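Local coordinates for sporozoite surface protein 2 (Plasmodium vivax, PDB 4HQO) that probably serves as an adhesive receptor on the sporozoite surface during gliding motility, binding a magnesium ion in its von Willebrand factor A domain, at residues Q18-L23 with E123-L128; L24-G29 with L131-V136. The protein carries 4 engineered substitutions. All coordinates share one frame; numbering follows the deposited sequence.

In the fold
Interactions 1 and 2 follow each other along one pair of neighbouring parallel strands, 19-26 and 126-133, in the middle of the mixed sheet of the von Willebrand factor A domain. Their centres are about 21 Å apart. Interaction 1 joins the N-terminal ends of the strands, away from the magnesium site; interaction 2 joins the C-terminal ends, where the chain turns out into loops and Ser28 binds magnesium together with Ser30 and Thr103. The two contacts meet in the hydrophobic layer on one side of the sheet, where Leu23 CD1 lies 3.9 Å from Met132 SD. About a hundred residues, nearly half of them helical, separate the paired segments in sequence.

Interaction 1 of 2, residues Q18-L23 with E123-L128; sequences QVDLYL and EKAIQL. Engineered in segment 18-23: Gln18 (natural residue Ser).
Val19 and Leu21 pack beside Ile126 and Leu128 on one face of two adjacent parallel strands in the central sheet of a von Willebrand factor A domain. Leu128 is the bump seated beside both Val19 and Leu21: its CB lies 4.4 Å from Val19 CG1, and its CD2 rests against Leu21 CD1 and, at 4.0 Å, Leu21 CG. Val19 and Ile126 meet at a slant, Val19 CG2 4.2 Å from Ile126 CD1. Ile203 of helix 192-203 reaches both Val19 and Leu128.

The other face carries polar groups: Asp20, Gln127 and the Tyr22 hydroxyl. Ala125 CB, a small bump, lies against one face of the Asp20 carboxylate, 3.6 Å from OD2. The engineered Gln18 lays its CB against Ala125 CB (3.7 Å), and a water links its OE1 to Lys124 N. Gln127 folds back at chi2 (-59°), which brings its amide between Asp20 and Tyr22. Its NE2 donates to Asp20 OD2 and Ala125 O, while Arg122 holds Asp20 OD1 in a salt bridge. Backbone bonds join the strands, among them Asp20 N to Ile126 O and Leu128 N to Asp20 O. Gln127 OE1, in plane at the edge of the Tyr22 ring, accepts the hydrogen of Tyr22 OH at 2.6 Å.

Interaction 2 of 2, residues L24-G29 with L131-V136; sequences LVDGSG and LMTDGV. With MG (magnesium ion), chain E.
Asp26 and Asp134 bring their carboxylates together almost at right angles, the planes 85° apart, with Asp26 OD2 only 3.5 Å from Asp134 OD1. Thr133 OG1 comes to Asp26 OD2 from the edge, giving its proton to the anti lone pair at 2.6 Å. At the other oxygen, OD1, two donors converge: Ser28 N arrives nearly along the C-O axis and closes an Asx turn, and Ser28 OG approaches on the syn side, a little out of plane. Three protein donors hold the rotation of this carboxylate, which chi1 of -169° directs past the end of the strand, and a metal-bound water also reaches OD2. The Asp134 carboxylate is approached from above its plane by Val136 N, in a second Asx turn, while its OD2 is bonded to Ser30 OG.

Asp26, Ser28 and Ser30 form the DxSxS motif of the metal ion-dependent adhesion site of von Willebrand factor A domains; Asp134 comes to it from the end of the other strand. Ser28 OG binds magnesium at 2.3 Å, and Ser30, Thr103 and three waters complete the coordination. Neither aspartate touches the ion; one coordinating water lies within hydrogen-bonding distance of both Asp26 OD2 and Asp134 OD1. The cation probably eases the closeness of the two acidic groups.

Behind the site the strands remain in parallel register, with Met132 N bonded to Leu24 O and Asp26 N to Met132 O. Val25 CG2 and Met132 SD approach to 4.3 Å on the side covered by helix 33-49. On the opposite face, toward helix 105-117, Leu131 CD1 packs against Leu24 CB. Thr133 OG1, besides donating to Asp26, accepts from Gly135 N at 3.0 Å in an ST turn that starts the loop.

Interaction 1 of 2, residues Q18-L23 with E123-L128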
ATOM      1  N   GLN A  18       0.772  -0.767   7.030  1.00 35.22           N
ATOM      2  CA  GLN A  18       1.226  -1.141   5.698  1.00 35.44           C
ATOM      3  C   GLN A  18       1.036   0.019   4.726  1.00 37.53           C
ATOM      4  O   GLN A  18      -0.066   0.559   4.604  1.00 38.92           O
ATOM      5  CB  GLN A  18       0.481  -2.380   5.202  1.00 33.23           C
ATOM      6  CG  GLN A  18       0.646  -3.588   6.099  1.00 37.32           C
ATOM      7  CD  GLN A  18       0.113  -4.864   5.474  1.00 49.46           C
ATOM      8  OE1 GLN A  18      -0.425  -4.849   4.370  1.00 47.92           O
ATOM      9  NE2 GLN A  18       0.257  -5.975   6.183  1.00 59.54           N
ATOM     10  N   VAL A  19       2.123   0.409   4.064  1.00 33.26           N
ATOM     11  CA  VAL A  19       2.100   1.446   3.035  1.00 30.68           C
ATOM     12  C   VAL A  19       2.897   0.956   1.833  1.00 34.28           C
ATOM     13  O   VAL A  19       4.056   0.575   1.976  1.00 29.19           O
ATOM     14  CB  VAL A  19       2.733   2.774   3.523  1.00 26.38           C
ATOM     15  CG1 VAL A  19       2.692   3.836   2.412  1.00 29.05           C
ATOM     16  CG2 VAL A  19       2.029   3.286   4.776  1.00 27.07           C
ATOM     17  N   ASP A  20       2.265   0.926   0.661  1.00 29.82           N
ATOM     18  CA  ASP A  20       2.983   0.653  -0.584  1.00 24.97           C
ATOM     19  C   ASP A  20       3.270   2.002  -1.222  1.00 29.35           C
ATOM     20  O   ASP A  20       2.345   2.699  -1.636  1.00 28.31           O
ATOM     21  CB  ASP A  20       2.149  -0.187  -1.539  1.00 24.29           C
ATOM     22  CG  ASP A  20       2.015  -1.618  -1.094  1.00 34.52           C
ATOM     23  OD1 ASP A  20       2.922  -2.123  -0.392  1.00 28.38           O
ATOM     24  OD2 ASP A  20       1.001  -2.245  -1.465  1.00 29.70           O
ATOM     25  N   LEU A  21       4.544   2.378  -1.267  1.00 31.19           N
ATOM     26  CA  LEU A  21       4.931   3.721  -1.686  1.00 27.26           C
ATOM     27  C   LEU A  21       5.654   3.655  -3.025  1.00 27.85           C
ATOM     28  O   LEU A  21       6.732   3.084  -3.131  1.00 29.16           O
ATOM     29  CB  LEU A  21       5.821   4.355  -0.619  1.00 27.89           C
ATOM     30  CG  LEU A  21       6.019   5.878  -0.609  1.00 33.54           C
ATOM     31  CD1 LEU A  21       6.545   6.309   0.758  1.00 31.56           C
ATOM     32  CD2 LEU A  21       6.985   6.317  -1.678  1.00 35.86           C
ATOM     33  N   TYR A  22       5.038   4.241  -4.041  1.00 25.95           N
ATOM     34  CA  TYR A  22       5.546   4.181  -5.401  1.00 26.54           C
ATOM     35  C   TYR A  22       6.237   5.502  -5.688  1.00 28.76           C
ATOM     36  O   TYR A  22       5.587   6.529  -5.831  1.00 29.03           O
ATOM     37  CB  TYR A  22       4.389   3.948  -6.384  1.00 25.15           C
ATOM     38  CG  TYR A  22       3.542   2.731  -6.056  1.00 31.81           C
ATOM     39  CD1 TYR A  22       2.433   2.836  -5.223  1.00 25.95           C
ATOM     40  CD2 TYR A  22       3.848   1.480  -6.586  1.00 22.39           C
ATOM     41  CE1 TYR A  22       1.654   1.726  -4.926  1.00 27.48           C
ATOM     42  CE2 TYR A  22       3.077   0.365  -6.291  1.00 23.44           C
ATOM     43  CZ  TYR A  22       1.979   0.494  -5.459  1.00 25.13           C
ATOM     44  OH  TYR A  22       1.211  -0.612  -5.151  1.00 29.80           O
ATOM     45  N   LEU A  23       7.563   5.479  -5.724  1.00 24.94           N
ATOM     46  CA  LEU A  23       8.342   6.689  -5.942  1.00 26.92           C
ATOM     47  C   LEU A  23       8.715   6.780  -7.416  1.00 31.26           C
ATOM     48  O   LEU A  23       9.511   5.975  -7.914  1.00 28.53           O
ATOM     49  CB  LEU A  23       9.594   6.671  -5.064  1.00 24.55           C
ATOM     50  CG  LEU A  23      10.554   7.861  -5.082  1.00 32.60           C
ATOM     51  CD1 LEU A  23       9.807   9.175  -4.944  1.00 26.97           C
ATOM     52  CD2 LEU A  23      11.574   7.711  -3.956  1.00 29.61           C
ATOM     53  N   GLU A 123      -3.129  -5.821  -0.202  1.00 46.06           N
ATOM     54  CA  GLU A 123      -4.554  -5.488  -0.142  1.00 56.03           C
ATOM     55  C   GLU A 123      -4.900  -4.456   0.934  1.00 54.96           C
ATOM     56  O   GLU A 123      -5.693  -3.545   0.705  1.00 48.27           O
ATOM     57  CB  GLU A 123      -5.362  -6.764   0.094  1.00 56.16           C
ATOM     58  CG  GLU A 123      -6.783  -6.717  -0.404  1.00 76.95           C
ATOM     59  CD  GLU A 123      -7.488  -8.047  -0.226  1.00 98.87           C
ATOM     60  OE1 GLU A 123      -8.489  -8.294  -0.930  1.00110.26           O
ATOM     61  OE2 GLU A 123      -7.034  -8.848   0.620  1.00100.01           O
ATOM     62  N   LYS A 124      -4.295  -4.600   2.106  1.00 46.93           N
ATOM     63  CA  LYS A 124      -4.609  -3.732   3.237  1.00 50.06           C
ATOM     64  C   LYS A 124      -3.724  -2.495   3.315  1.00 46.92           C
ATOM     65  O   LYS A 124      -3.854  -1.686   4.235  1.00 51.86           O
ATOM     66  CB  LYS A 124      -4.500  -4.519   4.545  1.00 54.53           C
ATOM     67  CG  LYS A 124      -5.563  -5.601   4.702  1.00 63.46           C
ATOM     68  CD  LYS A 124      -5.347  -6.404   5.974  1.00 78.31           C
ATOM     69  CE  LYS A 124      -6.484  -7.393   6.209  1.00 85.00           C
ATOM     70  NZ  LYS A 124      -6.275  -8.184   7.452  1.00 89.44           N
ATOM     71  N   ALA A 125      -2.817  -2.347   2.355  1.00 33.14           N
ATOM     72  CA  ALA A 125      -1.854  -1.255   2.416  1.00 31.40           C
ATOM     73  C   ALA A 125      -2.388   0.041   1.816  1.00 42.57           C
ATOM     74  O   ALA A 125      -3.088   0.031   0.801  1.00 39.95           O
ATOM     75  CB  ALA A 125      -0.546  -1.656   1.730  1.00 29.25           C
ATOM     76  N   ILE A 126      -2.052   1.153   2.461  1.00 36.29           N
ATOM     77  CA  ILE A 126      -2.204   2.472   1.865  1.00 36.51           C
ATOM     78  C   ILE A 126      -1.394   2.519   0.571  1.00 38.69           C
ATOM     79  O   ILE A 126      -0.239   2.110   0.556  1.00 32.79           O
ATOM     80  CB  ILE A 126      -1.661   3.548   2.811  1.00 30.11           C
ATOM     81  CG1 ILE A 126      -2.586   3.700   4.024  1.00 37.33           C
ATOM     82  CG2 ILE A 126      -1.521   4.864   2.108  1.00 31.58           C
ATOM     83  CD1 ILE A 126      -1.951   4.485   5.148  1.00 48.22           C
ATOM     84  N   GLN A 127      -2.009   2.997  -0.509  1.00 37.75           N
ATOM     85  CA  GLN A 127      -1.340   3.114  -1.798  1.00 34.92           C
ATOM     86  C   GLN A 127      -0.929   4.572  -1.989  1.00 35.40           C
ATOM     87  O   GLN A 127      -1.784   5.440  -2.146  1.00 31.34           O
ATOM     88  CB  GLN A 127      -2.281   2.660  -2.921  1.00 30.73           C
ATOM     89  CG  GLN A 127      -2.746   1.210  -2.801  1.00 32.14           C
ATOM     90  CD  GLN A 127      -1.572   0.235  -2.795  1.00 40.75           C
ATOM     91  OE1 GLN A 127      -0.746   0.237  -3.705  1.00 34.85           O
ATOM     92  NE2 GLN A 127      -1.489  -0.591  -1.758  1.00 31.44           N
ATOM     93  N   LEU A 128       0.373   4.851  -1.954  1.00 26.57           N
ATOM     94  CA  LEU A 128       0.835   6.234  -2.018  1.00 29.90           C
ATOM     95  C   LEU A 128       1.825   6.430  -3.157  1.00 33.43           C
ATOM     96  O   LEU A 128       2.883   5.801  -3.190  1.00 35.28           O
ATOM     97  CB  LEU A 128       1.476   6.672  -0.696  1.00 27.29           C
ATOM     98  CG  LEU A 128       2.216   8.020  -0.741  1.00 35.16           C
ATOM     99  CD1 LEU A 128       1.279   9.215  -1.050  1.00 31.23           C
ATOM    100  CD2 LEU A 128       2.987   8.259   0.544  1.00 29.48           C
TER
HETATM  101  O   HOH W   1      -2.299  -6.546   3.119  1.00 40.45           O
HETATM  102  O   HOH W   2      -2.699   0.073   5.829  1.00 47.39           O

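Interaction 2 of 2, residues L24-G29 with L131-V136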
ATOM      1  N   LEU A  24       8.121   7.749  -8.111  1.00 23.92           N
ATOM      2  CA  LEU A  24       8.306   7.897  -9.560  1.00 24.81           C
ATOM      3  C   LEU A  24       9.186   9.118  -9.801  1.00 26.06           C
ATOM      4  O   LEU A  24       8.799  10.249  -9.483  1.00 29.05           O
ATOM      5  CB  LEU A  24       6.962   8.079 -10.261  1.00 20.73           C
ATOM      6  CG  LEU A  24       5.828   7.107  -9.903  1.00 33.22           C
ATOM      7  CD1 LEU A  24       4.561   7.397 -10.744  1.00 20.91           C
ATOM      8  CD2 LEU A  24       6.275   5.668 -10.086  1.00 22.64           C
ATOM      9  N   VAL A  25      10.380   8.884 -10.333  1.00 22.61           N
ATOM     10  CA  VAL A  25      11.385   9.940 -10.426  1.00 21.24           C
ATOM     11  C   VAL A  25      11.619  10.356 -11.880  1.00 24.30           C
ATOM     12  O   VAL A  25      11.948   9.528 -12.734  1.00 26.08           O
ATOM     13  CB  VAL A  25      12.725   9.517  -9.766  1.00 30.18           C
ATOM     14  CG1 VAL A  25      13.739  10.651  -9.842  1.00 24.66           C
ATOM     15  CG2 VAL A  25      12.500   9.099  -8.307  1.00 23.44           C
ATOM     16  N   ASP A  26      11.414  11.638 -12.154  1.00 29.98           N
ATOM     17  CA  ASP A  26      11.631  12.204 -13.487  1.00 30.37           C
ATOM     18  C   ASP A  26      13.140  12.319 -13.749  1.00 29.52           C
ATOM     19  O   ASP A  26      13.821  13.099 -13.084  1.00 28.33           O
ATOM     20  CB  ASP A  26      10.991  13.594 -13.520  1.00 25.56           C
ATOM     21  CG  ASP A  26      10.902  14.197 -14.918  1.00 34.45           C
ATOM     22  OD1 ASP A  26      11.720  13.857 -15.809  1.00 35.06           O
ATOM     23  OD2 ASP A  26      10.002  15.051 -15.102  1.00 28.92           O
ATOM     24  N   GLY A  27      13.662  11.551 -14.706  1.00 28.35           N
ATOM     25  CA  GLY A  27      15.076  11.638 -15.064  1.00 26.45           C
ATOM     26  C   GLY A  27      15.313  12.179 -16.471  1.00 28.51           C
ATOM     27  O   GLY A  27      16.342  11.900 -17.100  1.00 30.46           O
ATOM     28  N   SER A  28      14.348  12.951 -16.973  1.00 29.79           N
ATOM     29  CA  SER A  28      14.387  13.470 -18.337  1.00 30.21           C
ATOM     30  C   SER A  28      15.398  14.609 -18.513  1.00 31.15           C
ATOM     31  O   SER A  28      15.897  15.180 -17.544  1.00 37.00           O
ATOM     32  CB  SER A  28      13.001  13.969 -18.748  1.00 25.72           C
ATOM     33  OG  SER A  28      12.663  15.175 -18.076  1.00 31.29           O
ATOM     34  N   GLY A  29      15.667  14.954 -19.765  1.00 33.31           N
ATOM     35  CA  GLY A  29      16.601  16.015 -20.091  1.00 30.66           C
ATOM     36  C   GLY A  29      16.253  17.371 -19.511  1.00 37.11           C
ATOM     37  O   GLY A  29      17.147  18.118 -19.132  1.00 39.37           O
ATOM     38  N   LEU A 131       5.231  11.537  -6.893  1.00 28.12           N
ATOM     39  CA  LEU A 131       5.660  11.871  -8.247  1.00 30.09           C
ATOM     40  C   LEU A 131       6.608  13.067  -8.212  1.00 32.15           C
ATOM     41  O   LEU A 131       6.198  14.178  -7.871  1.00 30.89           O
ATOM     42  CB  LEU A 131       4.437  12.171  -9.127  1.00 22.94           C
ATOM     43  CG  LEU A 131       4.697  12.626 -10.566  1.00 34.81           C
ATOM     44  CD1 LEU A 131       5.342  11.516 -11.395  1.00 23.22           C
ATOM     45  CD2 LEU A 131       3.382  13.107 -11.204  1.00 28.65           C
ATOM     46  N   MET A 132       7.878  12.837  -8.546  1.00 27.86           N
ATOM     47  CA  MET A 132       8.868  13.912  -8.559  1.00 34.51           C
ATOM     48  C   MET A 132       9.126  14.346  -9.989  1.00 33.08           C
ATOM     49  O   MET A 132       9.680  13.575 -10.770  1.00 26.69           O
ATOM     50  CB  MET A 132      10.188  13.448  -7.935  1.00 31.46           C
ATOM     51  CG  MET A 132      10.119  13.184  -6.457  1.00 51.08           C
ATOM     52  SD  MET A 132      11.663  12.511  -5.815  1.00 47.26           S
ATOM     53  CE  MET A 132      12.825  13.708  -6.390  1.00 25.51           C
ATOM     54  N   THR A 133       8.751  15.579 -10.328  1.00 27.80           N
ATOM     55  CA  THR A 133       8.830  16.025 -11.717  1.00 24.63           C
ATOM     56  C   THR A 133       8.879  17.554 -11.846  1.00 26.47           C
ATOM     57  O   THR A 133       8.529  18.269 -10.907  1.00 33.07           O
ATOM     58  CB  THR A 133       7.636  15.461 -12.527  1.00 28.27           C
ATOM     59  OG1 THR A 133       7.769  15.796 -13.916  1.00 28.17           O
ATOM     60  CG2 THR A 133       6.313  16.018 -11.983  1.00 26.67           C
ATOM     61  N   ASP A 134       9.335  18.044 -13.001  1.00 29.81           N
ATOM     62  CA  ASP A 134       9.196  19.460 -13.350  1.00 29.84           C
ATOM     63  C   ASP A 134       7.852  19.734 -14.036  1.00 27.89           C
ATOM     64  O   ASP A 134       7.526  20.870 -14.362  1.00 34.61           O
ATOM     65  CB  ASP A 134      10.351  19.942 -14.242  1.00 30.33           C
ATOM     66  CG  ASP A 134      10.379  19.263 -15.606  1.00 36.01           C
ATOM     67  OD1 ASP A 134       9.489  18.431 -15.914  1.00 38.77           O
ATOM     68  OD2 ASP A 134      11.306  19.577 -16.382  1.00 41.40           O
ATOM     69  N   GLY A 135       7.090  18.679 -14.281  1.00 29.73           N
ATOM     70  CA  GLY A 135       5.730  18.844 -14.755  1.00 36.05           C
ATOM     71  C   GLY A 135       5.599  19.120 -16.242  1.00 36.74           C
ATOM     72  O   GLY A 135       4.693  19.842 -16.656  1.00 35.98           O
ATOM     73  N   VAL A 136       6.504  18.547 -17.036  1.00 29.86           N
ATOM     74  CA  VAL A 136       6.441  18.644 -18.498  1.00 33.99           C
ATOM     75  C   VAL A 136       6.442  17.237 -19.117  1.00 32.32           C
ATOM     76  O   VAL A 136       7.478  16.755 -19.583  1.00 36.92           O
ATOM     77  CB  VAL A 136       7.629  19.459 -19.064  1.00 39.41           C
ATOM     78  CG1 VAL A 136       7.361  19.844 -20.519  1.00 36.06           C
ATOM     79  CG2 VAL A 136       7.860  20.714 -18.232  1.00 37.17           C
TER
HETATM   80 MG    MG E 301      11.290  16.469 -19.377  1.00 56.81          MG
HETATM   81  O   HOH W   3      10.094  16.407 -17.577  1.00 36.80           O
HETATM   82  O   HOH W   4      10.077  17.458 -20.815  1.00 47.78           O
HETATM   83  O   HOH W   5      12.707  16.543 -21.035  1.00 36.68           O